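Local coordinates for protein VirX1 (Cyanophage Syn10, PDB 6QGM) that is a viral halogenase that iodinates diverse substrates and belongs to the flavin-dependent tryptophan halogenase family, at residues N112-L117 and P127-R132; E90-P95 and A467-R472. All blocks are in the same frame, centred on the assembly; numbering follows the deposited sequence.

Contact 1: residues N112-L117 and P127-R132; sequences NTWGKL and PETFAR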
# COMPACT_ATOMS: atom_id res chain seq x y z
N ASN B 112 21.16 10.93 -1.50
CA ASN B 112 22.08 10.25 -2.44
C ASN B 112 23.41 11.02 -2.58
O ASN B 112 24.31 10.52 -3.29
CB ASN B 112 21.44 10.04 -3.82
CG ASN B 112 20.14 9.24 -3.74
OD1 ASN B 112 19.95 8.43 -2.83
ND2 ASN B 112 19.23 9.44 -4.67
N THR B 113 23.53 12.19 -1.94
CA THR B 113 24.74 13.05 -2.01
C THR B 113 25.95 12.26 -1.50
O THR B 113 26.96 12.19 -2.22
CB THR B 113 24.54 14.38 -1.25
OG1 THR B 113 23.46 15.12 -1.83
CG2 THR B 113 25.77 15.27 -1.25
N TRP B 114 25.85 11.66 -0.31
CA TRP B 114 27.02 10.96 0.30
C TRP B 114 27.56 9.90 -0.67
O TRP B 114 28.79 9.83 -0.85
CB TRP B 114 26.71 10.35 1.67
CG TRP B 114 27.92 9.62 2.15
CD1 TRP B 114 29.04 10.15 2.71
CD2 TRP B 114 28.20 8.23 1.95
NE1 TRP B 114 29.97 9.18 2.94
CE2 TRP B 114 29.48 7.99 2.47
CE3 TRP B 114 27.48 7.17 1.39
CZ2 TRP B 114 30.05 6.71 2.47
CZ3 TRP B 114 28.04 5.92 1.37
CH2 TRP B 114 29.30 5.70 1.92
N GLY B 115 26.67 9.08 -1.24
CA GLY B 115 27.01 8.03 -2.21
C GLY B 115 27.78 8.56 -3.42
O GLY B 115 28.75 7.91 -3.81
N LYS B 116 27.36 9.70 -4.00
CA LYS B 116 28.07 10.32 -5.15
C LYS B 116 29.48 10.74 -4.70
O LYS B 116 30.43 10.46 -5.47
CB LYS B 116 27.27 11.48 -5.74
CG LYS B 116 25.97 11.05 -6.41
CD LYS B 116 25.23 12.14 -7.14
CE LYS B 116 25.98 12.73 -8.31
NZ LYS B 116 25.06 13.26 -9.35
N LEU B 117 29.61 11.33 -3.51
CA LEU B 117 30.92 11.71 -2.91
C LEU B 117 31.81 10.46 -2.81
O LEU B 117 33.00 10.54 -3.21
CB LEU B 117 30.72 12.34 -1.53
CG LEU B 117 30.18 13.77 -1.53
CD1 LEU B 117 29.90 14.26 -0.12
CD2 LEU B 117 31.17 14.70 -2.20
N PRO B 127 33.17 4.01 3.90
CA PRO B 127 31.85 3.75 4.50
C PRO B 127 31.59 4.42 5.87
O PRO B 127 30.45 4.82 6.11
CB PRO B 127 31.84 2.22 4.63
CG PRO B 127 32.73 1.73 3.50
CD PRO B 127 33.81 2.79 3.37
N GLU B 128 32.61 4.57 6.73
CA GLU B 128 32.44 5.15 8.08
C GLU B 128 32.09 6.64 7.99
O GLU B 128 31.75 7.21 9.05
CB GLU B 128 33.68 4.95 8.95
CG GLU B 128 34.96 5.55 8.39
CD GLU B 128 35.80 4.57 7.56
OE1 GLU B 128 35.22 3.59 7.01
OE2 GLU B 128 37.05 4.81 7.43
N THR B 129 32.18 7.27 6.81
CA THR B 129 31.96 8.73 6.64
C THR B 129 30.47 9.05 6.43
O THR B 129 30.11 10.24 6.63
CB THR B 129 32.78 9.35 5.51
OG1 THR B 129 32.39 8.75 4.27
CG2 THR B 129 34.27 9.21 5.76
N PHE B 130 29.63 8.07 6.05
CA PHE B 130 28.17 8.32 5.86
C PHE B 130 27.59 8.88 7.16
O PHE B 130 26.89 9.94 7.10
CB PHE B 130 27.39 7.07 5.43
CG PHE B 130 25.90 7.31 5.42
CD1 PHE B 130 25.31 8.04 4.40
CD2 PHE B 130 25.10 6.85 6.46
CE1 PHE B 130 23.95 8.28 4.41
CE2 PHE B 130 23.73 7.08 6.46
CZ PHE B 130 23.16 7.80 5.44
N ALA B 131 27.86 8.22 8.29
CA ALA B 131 27.27 8.60 9.60
C ALA B 131 27.73 10.03 9.96
O ALA B 131 26.88 10.85 10.35
CB ALA B 131 27.67 7.59 10.65
N ARG B 132 29.02 10.32 9.80
CA ARG B 132 29.62 11.64 10.06
C ARG B 132 28.93 12.68 9.19
O ARG B 132 28.71 13.79 9.66
CB ARG B 132 31.11 11.65 9.73
CG ARG B 132 31.88 10.47 10.30
CD ARG B 132 33.19 10.93 10.87
NE ARG B 132 34.03 9.79 11.17
CZ ARG B 132 35.02 9.35 10.41
NH1 ARG B 132 35.34 9.97 9.28
NH2 ARG B 132 35.71 8.29 10.80

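Contact 2: residues E90-P95 and A467-R472; sequences EVFEYP and AGHGLR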
# COMPACT_ATOMS: atom_id res chain seq x y z
N GLU B 90 37.13 -3.34 10.99
CA GLU B 90 36.45 -2.13 10.45
C GLU B 90 35.24 -1.80 11.32
O GLU B 90 34.59 -2.74 11.84
CB GLU B 90 36.03 -2.32 8.99
CG GLU B 90 34.88 -3.31 8.79
CD GLU B 90 35.23 -4.78 8.95
OE1 GLU B 90 36.42 -5.15 8.71
OE2 GLU B 90 34.32 -5.56 9.28
N VAL B 91 34.93 -0.51 11.44
CA VAL B 91 33.90 0.04 12.37
C VAL B 91 32.95 0.96 11.59
O VAL B 91 33.40 1.66 10.70
CB VAL B 91 34.57 0.80 13.53
CG1 VAL B 91 33.54 1.27 14.54
CG2 VAL B 91 35.64 -0.04 14.21
N PHE B 92 31.68 0.93 11.95
CA PHE B 92 30.68 1.92 11.50
C PHE B 92 29.68 2.12 12.63
O PHE B 92 29.58 1.26 13.52
CB PHE B 92 30.07 1.51 10.17
CG PHE B 92 29.28 0.23 10.14
CD1 PHE B 92 27.92 0.22 10.39
CD2 PHE B 92 29.88 -0.97 9.79
CE1 PHE B 92 27.17 -0.95 10.32
CE2 PHE B 92 29.14 -2.14 9.72
CZ PHE B 92 27.79 -2.13 10.00
N GLU B 93 29.00 3.27 12.62
CA GLU B 93 28.05 3.65 13.69
C GLU B 93 26.64 3.68 13.12
O GLU B 93 26.47 3.94 11.90
CB GLU B 93 28.45 4.99 14.28
CG GLU B 93 29.93 5.12 14.61
CD GLU B 93 30.37 4.74 16.01
OE1 GLU B 93 29.50 4.51 16.90
OE2 GLU B 93 31.61 4.67 16.22
N TYR B 94 25.67 3.36 13.98
CA TYR B 94 24.26 3.82 13.91
C TYR B 94 24.07 4.78 15.07
O TYR B 94 23.74 4.35 16.17
CB TYR B 94 23.30 2.62 13.95
CG TYR B 94 21.84 2.97 13.82
CD1 TYR B 94 21.45 4.18 13.27
CD2 TYR B 94 20.84 2.09 14.24
CE1 TYR B 94 20.11 4.50 13.12
CE2 TYR B 94 19.50 2.40 14.09
CZ TYR B 94 19.13 3.61 13.54
OH TYR B 94 17.82 3.96 13.37
N PRO B 95 24.33 6.09 14.87
CA PRO B 95 24.17 7.10 15.93
C PRO B 95 22.70 7.45 16.12
O PRO B 95 21.97 7.29 15.17
CB PRO B 95 24.95 8.29 15.38
CG PRO B 95 24.72 8.19 13.90
CD PRO B 95 24.77 6.70 13.61
N ALA B 467 25.10 1.35 4.30
CA ALA B 467 26.25 2.29 4.12
C ALA B 467 27.51 1.68 4.73
O ALA B 467 28.54 1.62 4.01
CB ALA B 467 25.96 3.64 4.75
N GLY B 468 27.43 1.23 6.00
CA GLY B 468 28.54 0.65 6.76
C GLY B 468 29.03 -0.65 6.15
O GLY B 468 30.22 -0.96 6.31
N HIS B 469 28.14 -1.38 5.48
CA HIS B 469 28.48 -2.66 4.80
C HIS B 469 29.09 -2.37 3.42
O HIS B 469 29.47 -3.33 2.75
CB HIS B 469 27.25 -3.57 4.71
CG HIS B 469 26.99 -4.37 5.94
ND1 HIS B 469 28.01 -4.92 6.70
CD2 HIS B 469 25.84 -4.76 6.53
CE1 HIS B 469 27.49 -5.60 7.71
NE2 HIS B 469 26.15 -5.51 7.62
N GLY B 470 29.14 -1.10 3.01
CA GLY B 470 29.85 -0.63 1.81
C GLY B 470 28.96 -0.55 0.59
O GLY B 470 29.48 -0.63 -0.52
N LEU B 471 27.66 -0.35 0.77
CA LEU B 471 26.71 -0.14 -0.35
C LEU B 471 26.44 1.36 -0.54
O LEU B 471 26.54 2.10 0.42
CB LEU B 471 25.43 -0.93 -0.06
CG LEU B 471 25.59 -2.44 0.06
CD1 LEU B 471 24.47 -3.05 0.88
CD2 LEU B 471 25.64 -3.09 -1.30
N ARG B 472 26.11 1.75 -1.76
CA ARG B 472 25.81 3.13 -2.23
C ARG B 472 24.54 3.12 -3.08
O ARG B 472 24.28 2.14 -3.77
CB ARG B 472 26.99 3.63 -3.06
CG ARG B 472 28.25 3.85 -2.24
CD ARG B 472 29.45 4.16 -3.12
NE ARG B 472 29.60 3.20 -4.19
CZ ARG B 472 29.94 1.92 -4.03
NH1 ARG B 472 30.14 1.43 -2.82
NH2 ARG B 472 30.05 1.12 -5.07

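Contact 1: residues N112-L117 and P127-R132
Trp114, on helix 113-120, lays its indole against the segment 127-132, where Thr129 takes its N-H and the CA and CB of Phe130 lie over one of its faces. This is a helix-to-helix contact of the tryptophan halogenase fold, made between two neighbouring short helices and largely buried. The indole reaches across because CG stands anti to the backbone N (chi1 177°). Its NE1 donates to Thr129 OG1 at 2.8 Å, with the oxygen almost in the ring plane and the N-H...O angle at 154°. The same hydroxyl is hydrogen-bonded to Pro126 O, just before Pro127, so two bonds grip OG1, and the edge of the indole is fixed to the segment 127-132.

Phe130 works on the face instead. Its CA stands above the five-membered ring of Trp114, 3.6 Å from the centroid and close to the normal, a CH-pi contact, while CB packs on CE2. The phenyl ring then turns its edge to the indole in an offset edge-to-face pair, planes at 76°, leading with CD1. Beyond the indole, Phe130 meets Phe464 edge-to-face and touches Ala467, both on helix 462-468. Pro127 approaches the six-membered side of the indole obliquely, its CA lying 4.0 Å from Trp114 CZ2.

Contact 2: residues E90-P95 and A467-R472
Phe92 sends its side chain from strand 91-95, an edge strand, within this chain, of a mixed sheet of the tryptophan halogenase fold, onto the C-terminal end of helix 462-468. That end is a Schellman motif: Gly470 leaves the helix with positive phi and with two bonds back into the last turn, one of them Gly470 N to Ala467 O. The contact is made by ring packing, with no hydrogen bond between 90-95 and 467-472.

From the strand, CB of Phe92 already lies 3.8 Å from Gly468 CA. With chi1 at 64°, CG is placed between the backbone N and the carbonyl carbon, and the ring meets the glycine with its face. CG lies 3.5 Å from Gly468 CA. CD1 and CD2 flank the same carbon, which stands 3.7 Å from the ring centroid, offset toward the rim, as a CH-pi contact. The Gly468 backbone thus lies directly against the ring face. CE1 stays near Gly468 CA, while CD2 and CE2 run beside the carbonyl, CD2 lying 3.5 Å from Gly468 O. That oxygen accepts a hydrogen bond from Arg85 NH1, so its polar demand is met beside the phenyl ring.

At the tip, the edge of Phe92 turns to the face of His469 in an edge-to-face pair, planes at 66°. The imidazole is tied through NE2, which is hydrogen-bonded to His406 O. His469 O bonds to Arg376 of the second subunit, so the turn after the helix also takes part in the subunit interface. CZ of Phe92 ends 4.2 Å from His469 CE1, above the imidazole plane and toward its rim.

In the fold
Of the four segments, the chain coming from the N terminus reaches strand 91-95 first, then helix 113-120 and, after a short connection, helix 129-134. Contact 1 closes this small loop, with nine residues between its segments. Contact 2 closes a far longer one of 371 residues, when the chain returns at the end of helix 462-468 to strand 91-95, and contact 1 is nested inside it. Their centres are about 9 Å apart and the two meet directly: Pro127 CB packs on Ala467 O at 3.4 Å, and Glu128 CB lies near Val91 O. Together they join the edge of the seven-stranded sheet, two early helices and a late helix.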